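Local coordinates for polysaccharide deacetylase (PDB 6DQ3), which removes N-acetyl groups from the cell wall linkage unit of streptococcal rhamnopolysaccharides, as a zinc-dependent deacetylase of the carbohydrate esterase 4 family, at residues P34-K45 against V86-D95. Residues are numbered along the deposited sequence; the frame is centred on the assembly and turned at random.
Sequences PDLFDQQLQKMK and VAYPILKKYD
Asp38 and Ile90 mark where the backbones of helices 34-45 and 86-93 come nearest, the two segments running nearly parallel with axes 10.0 Å apart and crossing at -26°. Ile90, branched at CB, is a knob in the hole formed by Pro34, Phe37, Asp38 and Leu41: its CG2 lies 3.8 Å from Phe37 CD2, while CD1 reaches back toward Pro34. Next to it, the ring of Phe37 presents its edge to Leu91 CD2, which also meets Leu41 CD1 at 3.8 Å. Leu41 and Leu91 both continue onto Leu74 of strand 71-77, so this apolar layer packs the helix pair against the mostly parallel sheet of the deacetylase fold.

Toward solvent the chemistry turns polar. Asp38 CG lies anti to the backbone N (chi1 -173°), which carries the carboxylate across to the other helix. OD1 accepts a 2.6 Å hydrogen bond from Tyr94 OH, which approaches from above the carboxylate plane; OD2 offers its syn lone pair to Lys93 NZ at 2.8 Å. Tyrosine suits both layers: its ring packs on Leu41 CB, with Gln42 N over the centre of one face, while its hydroxyl reaches Asp38. Where helix 81-93 ends in a Schellman motif, Lys45 NZ bonds weakly to Tyr94 O and Asp95 O. Asp38 is thus gripped by a phenol and an ammonium group, which probably stabilise its negative charge and fix its rotation beside the apolar core.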
loop_
_atom_site.group_PDB
_atom_site.type_symbol
_atom_site.label_atom_id
_atom_site.label_comp_id
_atom_site.label_asym_id
_atom_site.label_seq_id
_atom_site.Cartn_x
_atom_site.Cartn_y
_atom_site.Cartn_z
ATOM N N PRO A 34 16.628 5.155 3.969
ATOM C CA PRO A 34 16.820 4.112 2.946
ATOM C C PRO A 34 17.653 2.938 3.438
ATOM O O PRO A 34 17.312 1.785 3.148
ATOM C CB PRO A 34 17.512 4.871 1.800
ATOM C CG PRO A 34 17.076 6.307 1.979
ATOM C CD PRO A 34 16.960 6.504 3.472
ATOM N N ASP A 35 18.748 3.194 4.159
ATOM C CA ASP A 35 19.572 2.091 4.647
ATOM C C ASP A 35 18.752 1.128 5.500
ATOM O O ASP A 35 18.909 -0.093 5.392
ATOM C CB ASP A 35 20.762 2.627 5.439
ATOM C CG ASP A 35 21.780 3.337 4.560
ATOM O OD1 ASP A 35 21.920 2.963 3.377
ATOM O OD2 ASP A 35 22.440 4.275 5.057
ATOM N N LEU A 36 17.865 1.657 6.349
ATOM C CA LEU A 36 17.037 0.797 7.190
ATOM C C LEU A 36 16.041 0.003 6.351
ATOM O O LEU A 36 15.805 -1.182 6.617
ATOM C CB LEU A 36 16.311 1.631 8.245
ATOM C CG LEU A 36 15.295 0.891 9.118
ATOM C CD1 LEU A 36 15.983 -0.223 9.897
ATOM C CD2 LEU A 36 14.584 1.842 10.067
ATOM N N PHE A 37 15.431 0.640 5.350
ATOM C CA PHE A 37 14.545 -0.086 4.449
ATOM C C PHE A 37 15.290 -1.243 3.790
ATOM O O PHE A 37 14.792 -2.374 3.746
ATOM C CB PHE A 37 13.968 0.875 3.410
ATOM C CG PHE A 37 13.002 0.236 2.458
ATOM C CD1 PHE A 37 11.885 -0.437 2.923
ATOM C CD2 PHE A 37 13.216 0.305 1.093
ATOM C CE1 PHE A 37 10.999 -1.020 2.043
ATOM C CE2 PHE A 37 12.337 -0.275 0.210
ATOM C CZ PHE A 37 11.222 -0.939 0.686
ATOM N N ASP A 38 16.506 -0.981 3.300
ATOM C CA ASP A 38 17.335 -2.044 2.743
ATOM C C ASP A 38 17.492 -3.185 3.742
ATOM O O ASP A 38 17.299 -4.357 3.399
ATOM C CB ASP A 38 18.700 -1.473 2.334
ATOM C CG ASP A 38 19.558 -2.475 1.591
ATOM O OD1 ASP A 38 19.984 -3.468 2.217
ATOM O OD2 ASP A 38 19.801 -2.273 0.379
ATOM N N GLN A 39 17.798 -2.853 5.001
ATOM C CA GLN A 39 18.035 -3.883 6.008
ATOM C C GLN A 39 16.755 -4.628 6.375
ATOM O O GLN A 39 16.809 -5.820 6.700
ATOM C CB GLN A 39 18.660 -3.260 7.257
ATOM C CG GLN A 39 20.088 -2.782 7.052
ATOM C CD GLN A 39 20.552 -1.811 8.124
ATOM O OE1 GLN A 39 19.946 -1.700 9.188
ATOM N NE2 GLN A 39 21.638 -1.098 7.841
ATOM N N GLN A 40 15.607 -3.952 6.338
ATOM C CA GLN A 40 14.341 -4.637 6.580
ATOM C C GLN A 40 14.050 -5.647 5.478
ATOM O O GLN A 40 13.685 -6.795 5.755
ATOM C CB GLN A 40 13.208 -3.620 6.690
ATOM C CG GLN A 40 13.260 -2.763 7.940
ATOM C CD GLN A 40 12.303 -1.591 7.870
ATOM O OE1 GLN A 40 11.764 -1.279 6.807
ATOM N NE2 GLN A 40 12.086 -0.936 9.002
ATOM N N LEU A 41 14.213 -5.243 4.217
ATOM C CA LEU A 41 13.957 -6.171 3.124
ATOM C C LEU A 41 14.949 -7.326 3.138
ATOM O O LEU A 41 14.573 -8.478 2.892
ATOM C CB LEU A 41 14.020 -5.452 1.782
ATOM C CG LEU A 41 12.859 -4.553 1.384
ATOM C CD1 LEU A 41 13.101 -4.050 -0.033
ATOM C CD2 LEU A 41 11.536 -5.283 1.480
ATOM N N GLN A 42 16.229 -7.036 3.393
ATOM C CA GLN A 42 17.220 -8.096 3.493
ATOM C C GLN A 42 16.790 -9.155 4.503
ATOM O O GLN A 42 16.884 -10.357 4.238
ATOM C CB GLN A 42 18.575 -7.509 3.881
ATOM C CG GLN A 42 19.678 -8.539 4.036
ATOM C CD GLN A 42 20.954 -7.936 4.597
ATOM O OE1 GLN A 42 20.944 -6.833 5.142
ATOM N NE2 GLN A 42 22.061 -8.657 4.467
ATOM N N LYS A 43 16.308 -8.719 5.670
ATOM C CA LYS A 43 15.926 -9.667 6.713
ATOM C C LYS A 43 14.682 -10.456 6.317
ATOM O O LYS A 43 14.591 -11.659 6.594
ATOM C CB LYS A 43 15.709 -8.922 8.030
ATOM C CG LYS A 43 15.484 -9.809 9.238
ATOM C CD LYS A 43 16.741 -10.548 9.663
ATOM C CE LYS A 43 16.402 -11.585 10.720
ATOM N NZ LYS A 43 17.616 -12.127 11.392
ATOM N N MET A 44 13.713 -9.804 5.668
ATOM C CA MET A 44 12.552 -10.536 5.171
ATOM C C MET A 44 12.966 -11.581 4.143
ATOM O O MET A 44 12.464 -12.712 4.158
ATOM C CB MET A 44 11.536 -9.571 4.563
ATOM C CG MET A 44 10.846 -8.674 5.574
ATOM S SD MET A 44 9.628 -7.599 4.799
ATOM C CE MET A 44 10.085 -6.016 5.509
ATOM N N LYS A 45 13.884 -11.223 3.241
ATOM C CA LYS A 45 14.325 -12.163 2.217
ATOM C C LYS A 45 15.037 -13.354 2.848
ATOM O O LYS A 45 14.765 -14.511 2.504
ATOM C CB LYS A 45 15.238 -11.447 1.220
ATOM C CG LYS A 45 15.394 -12.159 -0.122
ATOM C CD LYS A 45 14.118 -12.025 -0.954
ATOM C CE LYS A 45 14.276 -12.596 -2.361
ATOM N NZ LYS A 45 13.009 -12.473 -3.141
ATOM N N VAL A 86 13.805 6.011 -4.660
ATOM C CA VAL A 86 14.508 5.398 -3.541
ATOM C C VAL A 86 14.014 3.977 -3.292
ATOM O O VAL A 86 14.800 3.026 -3.338
ATOM C CB VAL A 86 14.362 6.271 -2.277
ATOM C CG1 VAL A 86 15.184 5.712 -1.132
ATOM C CG2 VAL A 86 14.764 7.716 -2.576
ATOM N N ALA A 87 12.713 3.814 -3.044
ATOM C CA ALA A 87 12.212 2.501 -2.640
ATOM C C ALA A 87 12.334 1.478 -3.766
ATOM O O ALA A 87 12.731 0.331 -3.529
ATOM C CB ALA A 87 10.761 2.616 -2.170
ATOM N N TYR A 88 11.985 1.871 -4.991
ATOM C CA TYR A 88 11.918 0.921 -6.102
ATOM C C TYR A 88 13.254 0.253 -6.401
ATOM O O TYR A 88 13.280 -0.978 -6.582
ATOM C CB TYR A 88 11.351 1.662 -7.321
ATOM C CG TYR A 88 11.326 0.881 -8.605
ATOM C CD1 TYR A 88 10.646 -0.324 -8.693
ATOM C CD2 TYR A 88 11.971 1.354 -9.736
ATOM C CE1 TYR A 88 10.624 -1.040 -9.867
ATOM C CE2 TYR A 88 11.959 0.645 -10.912
ATOM C CZ TYR A 88 11.281 -0.552 -10.974
ATOM O OH TYR A 88 11.260 -1.260 -12.149
ATOM N N PRO A 89 14.381 0.968 -6.491
ATOM C CA PRO A 89 15.660 0.261 -6.692
ATOM C C PRO A 89 15.956 -0.753 -5.606
ATOM O O PRO A 89 16.472 -1.842 -5.888
ATOM C CB PRO A 89 16.700 1.392 -6.697
ATOM C CG PRO A 89 15.934 2.617 -7.080
ATOM C CD PRO A 89 14.527 2.433 -6.543
ATOM N N ILE A 90 15.656 -0.413 -4.353
ATOM C CA ILE A 90 15.910 -1.332 -3.252
ATOM C C ILE A 90 14.981 -2.539 -3.335
ATOM O O ILE A 90 15.389 -3.672 -3.055
ATOM C CB ILE A 90 15.782 -0.588 -1.909
ATOM C CG1 ILE A 90 16.833 0.529 -1.845
ATOM C CG2 ILE A 90 15.949 -1.560 -0.757
ATOM C CD1 ILE A 90 16.686 1.491 -0.676
ATOM N N LEU A 91 13.729 -2.330 -3.744
ATOM C CA LEU A 91 12.831 -3.467 -3.930
ATOM C C LEU A 91 13.344 -4.399 -5.023
ATOM O O LEU A 91 13.338 -5.626 -4.856
ATOM C CB LEU A 91 11.422 -2.973 -4.256
ATOM C CG LEU A 91 10.697 -2.320 -3.079
ATOM C CD1 LEU A 91 9.667 -1.316 -3.584
ATOM C CD2 LEU A 91 10.039 -3.374 -2.187
ATOM N N LYS A 92 13.801 -3.837 -6.144
ATOM C CA LYS A 92 14.359 -4.658 -7.214
ATOM C C LYS A 92 15.589 -5.422 -6.741
ATOM O O LYS A 92 15.785 -6.590 -7.109
ATOM C CB LYS A 92 14.718 -3.786 -8.417
ATOM C CG LYS A 92 13.537 -3.300 -9.230
ATOM C CD LYS A 92 13.983 -2.736 -10.579
ATOM C CE LYS A 92 14.794 -1.456 -10.418
ATOM N NZ LYS A 92 15.171 -0.868 -11.732
ATOM N N LYS A 93 16.442 -4.770 -5.946
ATOM C CA LYS A 93 17.638 -5.419 -5.419
ATOM C C LYS A 93 17.300 -6.734 -4.736
ATOM O O LYS A 93 18.019 -7.726 -4.889
ATOM C CB LYS A 93 18.340 -4.469 -4.448
ATOM C CG LYS A 93 19.454 -5.080 -3.619
ATOM C CD LYS A 93 20.145 -4.009 -2.769
ATOM C CE LYS A 93 21.271 -4.596 -1.925
ATOM N NZ LYS A 93 21.895 -3.574 -1.035
ATOM N N TYR A 94 16.199 -6.769 -3.991
ATOM C CA TYR A 94 15.801 -7.957 -3.251
ATOM C C TYR A 94 14.712 -8.752 -3.959
ATOM O O TYR A 94 14.153 -9.681 -3.367
ATOM C CB TYR A 94 15.370 -7.553 -1.840
ATOM C CG TYR A 94 16.561 -7.080 -1.026
ATOM C CD1 TYR A 94 17.472 -7.997 -0.515
ATOM C CD2 TYR A 94 16.811 -5.725 -0.826
ATOM C CE1 TYR A 94 18.576 -7.586 0.209
ATOM C CE2 TYR A 94 17.920 -5.303 -0.098
ATOM C CZ TYR A 94 18.797 -6.241 0.414
ATOM O OH TYR A 94 19.908 -5.845 1.135
ATOM N N ASP A 95 14.435 -8.440 -5.223
ATOM C CA ASP A 95 13.430 -9.154 -6.003
ATOM C C ASP A 95 12.105 -9.201 -5.246
ATOM O O ASP A 95 11.452 -10.242 -5.137
ATOM C CB ASP A 95 13.907 -10.567 -6.352
ATOM C CG ASP A 95 13.016 -11.249 -7.380
ATOM O OD1 ASP A 95 12.302 -10.536 -8.115
ATOM O OD2 ASP A 95 13.023 -12.498 -7.448
#